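ABC sugar (Ribose) transporter, periplasmic substrate-binding subunit (Rhodobacter sphaeroides, PDB 3L49) probably binds a sugar or related solute in the periplasm and delivers it to an ABC transporter for import. Local coordinates at residues P77-I82 against T96-N101; N101-N106 against G252-Q257. All coordinates share one frame; numbering follows the deposited sequence.

Contact 1. Residues P77-I82 against T96-N101; sequences PWLQKI and TPHAIN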
ATOM      1  N   PRO A  77     -19.417  -1.473  -8.053  1.00 45.44           N
ATOM      2  CA  PRO A  77     -20.880  -1.272  -8.066  1.00 39.89           C
ATOM      3  C   PRO A  77     -21.419  -0.622  -6.793  1.00 38.73           C
ATOM      4  O   PRO A  77     -22.464   0.023  -6.832  1.00 40.48           O
ATOM      5  CB  PRO A  77     -21.441  -2.696  -8.185  1.00 39.43           C
ATOM      6  CG  PRO A  77     -20.298  -3.536  -8.655  1.00 50.15           C
ATOM      7  CD  PRO A  77     -19.083  -2.916  -8.067  1.00 39.46           C
ATOM      8  N   TRP A  78     -20.703  -0.791  -5.684  1.00 40.29           N
ATOM      9  CA  TRP A  78     -21.126  -0.229  -4.400  1.00 41.54           C
ATOM     10  C   TRP A  78     -20.713   1.225  -4.271  1.00 37.33           C
ATOM     11  O   TRP A  78     -21.428   2.026  -3.665  1.00 40.07           O
ATOM     12  CB  TRP A  78     -20.631  -1.105  -3.240  1.00 42.67           C
ATOM     13  CG  TRP A  78     -21.254  -2.460  -3.342  1.00 48.24           C
ATOM     14  CD1 TRP A  78     -20.669  -3.603  -3.813  1.00 43.56           C
ATOM     15  CD2 TRP A  78     -22.621  -2.799  -3.052  1.00 47.18           C
ATOM     16  NE1 TRP A  78     -21.576  -4.635  -3.805  1.00 47.59           N
ATOM     17  CE2 TRP A  78     -22.783  -4.167  -3.348  1.00 52.11           C
ATOM     18  CE3 TRP A  78     -23.719  -2.076  -2.556  1.00 52.57           C
ATOM     19  CZ2 TRP A  78     -23.998  -4.836  -3.154  1.00 51.38           C
ATOM     20  CZ3 TRP A  78     -24.927  -2.740  -2.372  1.00 46.74           C
ATOM     21  CH2 TRP A  78     -25.054  -4.105  -2.672  1.00 47.79           C
ATOM     22  N   LEU A  79     -19.571   1.551  -4.873  1.00 39.81           N
ATOM     23  CA  LEU A  79     -19.110   2.927  -5.014  1.00 32.79           C
ATOM     24  C   LEU A  79     -20.068   3.722  -5.901  1.00 35.60           C
ATOM     25  O   LEU A  79     -20.369   4.885  -5.617  1.00 38.34           O
ATOM     26  CB  LEU A  79     -17.694   2.954  -5.594  1.00 28.85           C
ATOM     27  CG  LEU A  79     -16.564   2.305  -4.784  1.00 33.14           C
ATOM     28  CD1 LEU A  79     -15.259   2.362  -5.553  1.00 29.31           C
ATOM     29  CD2 LEU A  79     -16.390   2.935  -3.399  1.00 35.47           C
ATOM     30  N   GLN A  80     -20.545   3.074  -6.963  1.00 37.04           N
ATOM     31  CA  GLN A  80     -21.585   3.615  -7.835  1.00 35.84           C
ATOM     32  C   GLN A  80     -22.873   3.946  -7.070  1.00 34.20           C
ATOM     33  O   GLN A  80     -23.475   4.996  -7.294  1.00 31.79           O
ATOM     34  CB  GLN A  80     -21.875   2.628  -8.974  1.00 40.90           C
ATOM     35  CG  GLN A  80     -22.981   3.057  -9.936  1.00 43.88           C
ATOM     36  CD  GLN A  80     -22.582   4.247 -10.781  1.00 54.85           C
ATOM     37  OE1 GLN A  80     -21.798   4.117 -11.722  1.00 61.48           O
ATOM     38  NE2 GLN A  80     -23.119   5.419 -10.450  1.00 45.20           N
ATOM     39  N   LYS A  81     -23.275   3.057  -6.160  1.00 40.56           N
ATOM     40  CA  LYS A  81     -24.466   3.270  -5.328  1.00 38.49           C
ATOM     41  C   LYS A  81     -24.322   4.397  -4.292  1.00 41.53           C
ATOM     42  O   LYS A  81     -25.327   5.029  -3.939  1.00 42.01           O
ATOM     43  CB  LYS A  81     -24.931   1.964  -4.679  1.00 41.18           C
ATOM     44  CG  LYS A  81     -25.778   1.089  -5.606  1.00 51.02           C
ATOM     45  CD  LYS A  81     -25.665  -0.390  -5.251  1.00 58.80           C
ATOM     46  CE  LYS A  81     -26.292  -1.274  -6.329  1.00 63.68           C
ATOM     47  NZ  LYS A  81     -25.646  -2.623  -6.408  1.00 50.73           N
ATOM     48  N   ILE A  82     -23.096   4.655  -3.820  1.00 32.78           N
ATOM     49  CA  ILE A  82     -22.820   5.853  -2.997  1.00 28.97           C
ATOM     50  C   ILE A  82     -23.072   7.129  -3.816  1.00 31.69           C
ATOM     51  O   ILE A  82     -23.666   8.098  -3.315  1.00 36.56           O
ATOM     52  CB  ILE A  82     -21.384   5.869  -2.398  1.00 14.34           C
ATOM     53  CG1 ILE A  82     -21.137   4.625  -1.548  1.00 16.52           C
ATOM     54  CG2 ILE A  82     -21.159   7.122  -1.526  1.00 23.72           C
ATOM     55  CD1 ILE A  82     -19.667   4.276  -1.344  1.00 23.87           C
ATOM     56  N   THR A  96     -10.089   5.870  -7.956  1.00 39.32           N
ATOM     57  CA  THR A  96     -11.324   5.619  -8.705  1.00 40.03           C
ATOM     58  C   THR A  96     -11.984   6.912  -9.199  1.00 34.98           C
ATOM     59  O   THR A  96     -11.977   7.915  -8.486  1.00 40.05           O
ATOM     60  CB  THR A  96     -12.345   4.712  -7.913  1.00 39.15           C
ATOM     61  OG1 THR A  96     -13.459   4.383  -8.755  1.00 41.01           O
ATOM     62  CG2 THR A  96     -12.851   5.372  -6.606  1.00 13.25           C
ATOM     63  N   PRO A  97     -12.523   6.897 -10.439  1.00 32.30           N
ATOM     64  CA  PRO A  97     -13.383   7.965 -10.967  1.00 32.25           C
ATOM     65  C   PRO A  97     -14.633   8.271 -10.118  1.00 30.59           C
ATOM     66  O   PRO A  97     -15.178   9.370 -10.211  1.00 28.34           O
ATOM     67  CB  PRO A  97     -13.813   7.421 -12.331  1.00 32.16           C
ATOM     68  CG  PRO A  97     -12.742   6.469 -12.712  1.00 34.13           C
ATOM     69  CD  PRO A  97     -12.276   5.848 -11.449  1.00 27.28           C
ATOM     70  N   HIS A  98     -15.074   7.312  -9.305  1.00 27.70           N
ATOM     71  CA  HIS A  98     -16.237   7.482  -8.435  1.00 22.23           C
ATOM     72  C   HIS A  98     -15.990   8.529  -7.329  1.00 29.42           C
ATOM     73  O   HIS A  98     -16.935   9.050  -6.747  1.00 21.77           O
ATOM     74  CB  HIS A  98     -16.625   6.146  -7.792  1.00 27.51           C
ATOM     75  CG  HIS A  98     -17.152   5.122  -8.754  1.00 28.93           C
ATOM     76  ND1 HIS A  98     -18.384   5.235  -9.368  1.00 27.87           N
ATOM     77  CD2 HIS A  98     -16.627   3.947  -9.179  1.00 28.42           C
ATOM     78  CE1 HIS A  98     -18.584   4.183 -10.144  1.00 33.85           C
ATOM     79  NE2 HIS A  98     -17.535   3.386 -10.046  1.00 27.43           N
ATOM     80  N   ALA A  99     -14.720   8.832  -7.062  1.00 28.80           N
ATOM     81  CA  ALA A  99     -14.325   9.750  -5.991  1.00 32.78           C
ATOM     82  C   ALA A  99     -14.110  11.199  -6.446  1.00 31.77           C
ATOM     83  O   ALA A  99     -13.580  11.451  -7.527  1.00 28.68           O
ATOM     84  CB  ALA A  99     -13.066   9.230  -5.303  1.00 32.58           C
ATOM     85  N   ILE A 100     -14.525  12.140  -5.598  1.00 27.93           N
ATOM     86  CA  ILE A 100     -14.195  13.556  -5.740  1.00 26.35           C
ATOM     87  C   ILE A 100     -12.673  13.762  -5.625  1.00 23.41           C
ATOM     88  O   ILE A 100     -12.067  14.507  -6.398  1.00 18.01           O
ATOM     89  CB  ILE A 100     -14.951  14.393  -4.666  1.00 33.51           C
ATOM     90  CG1 ILE A 100     -16.439  14.476  -5.024  1.00 39.20           C
ATOM     91  CG2 ILE A 100     -14.353  15.804  -4.498  1.00 20.41           C
ATOM     92  CD1 ILE A 100     -17.354  14.673  -3.832  1.00 36.93           C
ATOM     93  N   ASN A 101     -12.064  13.063  -4.677  1.00 18.35           N
ATOM     94  CA  ASN A 101     -10.657  13.233  -4.352  1.00 20.68           C
ATOM     95  C   ASN A 101     -10.070  11.901  -3.888  1.00 13.15           C
ATOM     96  O   ASN A 101     -10.738  11.118  -3.215  1.00 22.46           O
ATOM     97  CB  ASN A 101     -10.498  14.336  -3.281  1.00 13.11           C
ATOM     98  CG  ASN A 101      -9.077  14.420  -2.704  1.00 25.80           C
ATOM     99  OD1 ASN A 101      -8.724  13.676  -1.787  1.00 29.21           O
ATOM    100  ND2 ASN A 101      -8.269  15.342  -3.229  1.00 23.48           N
TER

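Contact 2. Residues N101-N106 against G252-Q257; sequences NNTTSN and GKLAVQ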
ATOM      1  N   ASN A 101     -12.064  13.063  -4.677  1.00 18.35           N
ATOM      2  CA  ASN A 101     -10.657  13.233  -4.352  1.00 20.68           C
ATOM      3  C   ASN A 101     -10.070  11.901  -3.888  1.00 13.15           C
ATOM      4  O   ASN A 101     -10.738  11.118  -3.215  1.00 22.46           O
ATOM      5  CB  ASN A 101     -10.498  14.336  -3.281  1.00 13.11           C
ATOM      6  CG  ASN A 101      -9.077  14.420  -2.704  1.00 25.80           C
ATOM      7  OD1 ASN A 101      -8.724  13.676  -1.787  1.00 29.21           O
ATOM      8  ND2 ASN A 101      -8.269  15.342  -3.229  1.00 23.48           N
ATOM      9  N   ASN A 102      -8.826  11.652  -4.270  1.00 17.21           N
ATOM     10  CA  ASN A 102      -8.059  10.536  -3.759  1.00 20.04           C
ATOM     11  C   ASN A 102      -6.800  11.046  -3.079  1.00 23.96           C
ATOM     12  O   ASN A 102      -5.902  11.531  -3.753  1.00 28.82           O
ATOM     13  CB  ASN A 102      -7.683   9.585  -4.899  1.00 23.23           C
ATOM     14  CG  ASN A 102      -6.861   8.405  -4.421  1.00 24.42           C
ATOM     15  OD1 ASN A 102      -7.206   7.745  -3.440  1.00 43.76           O
ATOM     16  ND2 ASN A 102      -5.768   8.131  -5.116  1.00 23.76           N
ATOM     17  N   THR A 103      -6.742  10.952  -1.750  1.00 26.54           N
ATOM     18  CA  THR A 103      -5.526  11.288  -1.011  1.00 17.70           C
ATOM     19  C   THR A 103      -4.638  10.044  -0.917  1.00 18.65           C
ATOM     20  O   THR A 103      -5.119   8.966  -0.607  1.00 19.52           O
ATOM     21  CB  THR A 103      -5.840  11.879   0.387  1.00 25.49           C
ATOM     22  OG1 THR A 103      -6.680  13.032   0.236  1.00 30.50           O
ATOM     23  CG2 THR A 103      -4.559  12.303   1.101  1.00 23.57           C
ATOM     24  N   THR A 104      -3.345  10.205  -1.193  1.00 22.73           N
ATOM     25  CA  THR A 104      -2.446   9.072  -1.426  1.00 27.47           C
ATOM     26  C   THR A 104      -0.986   9.543  -1.414  1.00 22.07           C
ATOM     27  O   THR A 104      -0.698  10.614  -0.910  1.00 26.07           O
ATOM     28  CB  THR A 104      -2.810   8.355  -2.771  1.00 28.13           C
ATOM     29  OG1 THR A 104      -2.002   7.185  -2.961  1.00 31.66           O
ATOM     30  CG2 THR A 104      -2.680   9.307  -3.976  1.00 25.32           C
ATOM     31  N   SER A 105      -0.075   8.730  -1.949  1.00 23.31           N
ATOM     32  CA  SER A 105       1.305   9.126  -2.206  1.00 17.92           C
ATOM     33  C   SER A 105       1.555   9.086  -3.703  1.00 24.83           C
ATOM     34  O   SER A 105       0.688   8.648  -4.467  1.00 34.91           O
ATOM     35  CB  SER A 105       2.273   8.177  -1.509  1.00 21.57           C
ATOM     36  OG  SER A 105       2.200   8.318  -0.107  1.00 30.29           O
ATOM     37  N   ASN A 106       2.733   9.539  -4.128  1.00 20.25           N
ATOM     38  CA  ASN A 106       3.087   9.471  -5.538  1.00 21.25           C
ATOM     39  C   ASN A 106       3.661   8.102  -5.838  1.00 24.72           C
ATOM     40  O   ASN A 106       4.868   7.878  -5.763  1.00 23.20           O
ATOM     41  CB  ASN A 106       4.063  10.579  -5.934  1.00 21.81           C
ATOM     42  CG  ASN A 106       4.235  10.700  -7.445  1.00 30.66           C
ATOM     43  OD1 ASN A 106       3.856   9.806  -8.205  1.00 30.79           O
ATOM     44  ND2 ASN A 106       4.811  11.815  -7.886  1.00 27.92           N
ATOM     45  N   GLY A 252      -4.223  10.157   5.991  1.00 23.92           N
ATOM     46  CA  GLY A 252      -5.518  10.152   6.655  1.00 22.40           C
ATOM     47  C   GLY A 252      -5.997  11.542   7.033  1.00 23.08           C
ATOM     48  O   GLY A 252      -7.154  11.892   6.787  1.00 28.36           O
ATOM     49  N   LYS A 253      -5.088  12.325   7.612  1.00 28.67           N
ATOM     50  CA  LYS A 253      -5.337  13.715   8.001  1.00 25.56           C
ATOM     51  C   LYS A 253      -5.754  14.577   6.819  1.00 33.91           C
ATOM     52  O   LYS A 253      -6.697  15.357   6.924  1.00 32.99           O
ATOM     53  CB  LYS A 253      -4.083  14.317   8.614  1.00 27.34           C
ATOM     54  CG  LYS A 253      -4.361  15.225   9.778  1.00 29.51           C
ATOM     55  CD  LYS A 253      -3.181  16.120  10.091  1.00 49.82           C
ATOM     56  CE  LYS A 253      -3.209  16.550  11.553  1.00 58.56           C
ATOM     57  NZ  LYS A 253      -3.148  18.028  11.702  1.00 41.06           N
ATOM     58  N   LEU A 254      -5.053  14.413   5.696  1.00 28.52           N
ATOM     59  CA  LEU A 254      -5.250  15.246   4.505  1.00 27.26           C
ATOM     60  C   LEU A 254      -6.557  14.939   3.783  1.00 28.39           C
ATOM     61  O   LEU A 254      -7.184  15.839   3.218  1.00 32.17           O
ATOM     62  CB  LEU A 254      -4.075  15.078   3.536  1.00 25.33           C
ATOM     63  CG  LEU A 254      -2.726  15.739   3.826  1.00 32.65           C
ATOM     64  CD1 LEU A 254      -1.624  15.063   3.014  1.00 31.91           C
ATOM     65  CD2 LEU A 254      -2.782  17.239   3.548  1.00 42.39           C
ATOM     66  N   ALA A 255      -6.939  13.660   3.796  1.00 25.19           N
ATOM     67  CA  ALA A 255      -8.195  13.191   3.226  1.00 21.66           C
ATOM     68  C   ALA A 255      -9.408  13.831   3.901  1.00 25.08           C
ATOM     69  O   ALA A 255     -10.366  14.199   3.229  1.00 28.96           O
ATOM     70  CB  ALA A 255      -8.276  11.669   3.302  1.00 17.26           C
ATOM     71  N   VAL A 256      -9.345  13.978   5.225  1.00 26.32           N
ATOM     72  CA  VAL A 256     -10.431  14.576   6.004  1.00 23.33           C
ATOM     73  C   VAL A 256     -10.562  16.074   5.710  1.00 24.92           C
ATOM     74  O   VAL A 256     -11.671  16.612   5.678  1.00 29.30           O
ATOM     75  CB  VAL A 256     -10.282  14.276   7.526  1.00 21.73           C
ATOM     76  CG1 VAL A 256     -11.375  14.956   8.344  1.00 18.41           C
ATOM     77  CG2 VAL A 256     -10.339  12.786   7.764  1.00 16.05           C
ATOM     78  N   GLN A 257      -9.450  16.757   5.470  1.00 26.58           N
ATOM     79  CA  GLN A 257      -9.578  18.170   5.118  1.00 31.25           C
ATOM     80  C   GLN A 257      -9.938  18.406   3.660  1.00 24.29           C
ATOM     81  O   GLN A 257     -10.392  19.481   3.321  1.00 32.44           O
ATOM     82  CB  GLN A 257      -8.410  19.037   5.583  1.00 28.31           C
ATOM     83  CG  GLN A 257      -7.123  18.331   5.819  1.00 36.27           C
ATOM     84  CD  GLN A 257      -6.398  18.888   7.024  1.00 45.62           C
ATOM     85  OE1 GLN A 257      -5.230  19.245   6.937  1.00 50.10           O
ATOM     86  NE2 GLN A 257      -7.092  18.972   8.156  1.00 45.87           N
TER

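Contact 1. Residues P77-I82 against T96-N101
The type I beta turn from T96 to A99, in the loop between strands 89-92 and 101-105 of a periplasmic binding protein fold, packs against helix 72-84 through H98. The two segments come nearest at L79 and H98, whose CA atoms lie 6.4 Å apart, and together bury 191 Å². The imidazole of H98 lies over the helix backbone where L79 passes into Q80: CB of L79 is 4.2 Å from the ring centroid and 28° off the ring normal, a CH-pi contact over the face, and the backbone N of Q80 sits 3.8 Å above the same plane, offset toward the rim. With H98 CG anti to its own carbonyl carbon (chi1 -67°), the ring is carried across the L79 side chain at about a right angle. Q80 reaches the ring from its edge. Its chain bends at chi2, which brings OE1 into the ring plane, 3.6 Å from CE1 of H98, with the amide turned 87° against the imidazole. The stronger polar partners lie in the last turn of this helix: NE2 of Q80 is hydrogen-bonded to OD2 of D84, and ND1 of H98 to OD1 of N83; the second bond is likely to set the ring's rotation. At the start of the turn, CG2 of T96 meets CD1 of L79 at 4.0 Å, while OG1 of T96 accepts a weak hydrogen bond from the backbone N of H98. L79 and H98 also touch L89 of strand 89-92, L79 and T96 touch L72, and I82 and W78 touch the neighbouring helix 47-60.

Contact 2. Residues N101-N106 against G252-Q257
Van der Waals packing carries this contact, and T103 supplies nearly all of its strand side. CG2 of T103 touches CB of L254 at 3.7 Å, the two side chains crossing at about a right angle, and it also lies 3.8 Å from the backbone N of A255. The CB atoms of T103 and A255 are likewise 3.8 Å apart. The small side chain of A255 is consistent with this closeness: the CA atoms of T103 and A255 approach to 5.4 Å, and the methyl of A255 goes on to touch V92 of the adjoining strand 89-92. T103 CG2 is anti to the backbone N, which leaves OG1 anti to the carbonyl carbon (chi1 -57°); one branch thus faces L254 while the other lies against A255. These contacts seat helix 248-263 on parallel strands 89-92 and 101-105 of the sheet in an alpha/beta sandwich, in the domain that also holds the chain's N-terminal strand 7-12, so that a helix from late in the sequence covers a sheet built largely from its beginning. Polar interactions follow a different path. OG1 of T103 is 3.4 Å from CA of A255, yet its hydrogen bond is with ND2 of N258, one residue past the helical segment; OD1 of N101 is a further polar neighbour, at 2.9 Å from T103 OG1. A valine at T103 would remove the hydroxyl and would probably leave ND2 of N258 without that hydrogen-bond mate. In the backbone, T103 is paired with T91 and D93 of strand 89-92, and N102 with P270 and T272 on the other flank.

How the contacts relate
Contacts 1 and 2 lie in series along the chain and share N101, between the loop after strand 89-92 and the body of strand 101-105; their centres are about 16 Å apart. Beyond that overlap their segments do not touch. Contact 1 joins partners only 14 residues apart in sequence, whereas contact 2 spans 146 and brings in helix 248-263. Strand 89-92 is their common neighbour: L89 lies beside contact 1, and V92 beside contact 2. The chain therefore packs first on a helix preceding this strand and then against a late helix, consistent with a periplasmic binding protein domain assembled from both early and late sequence.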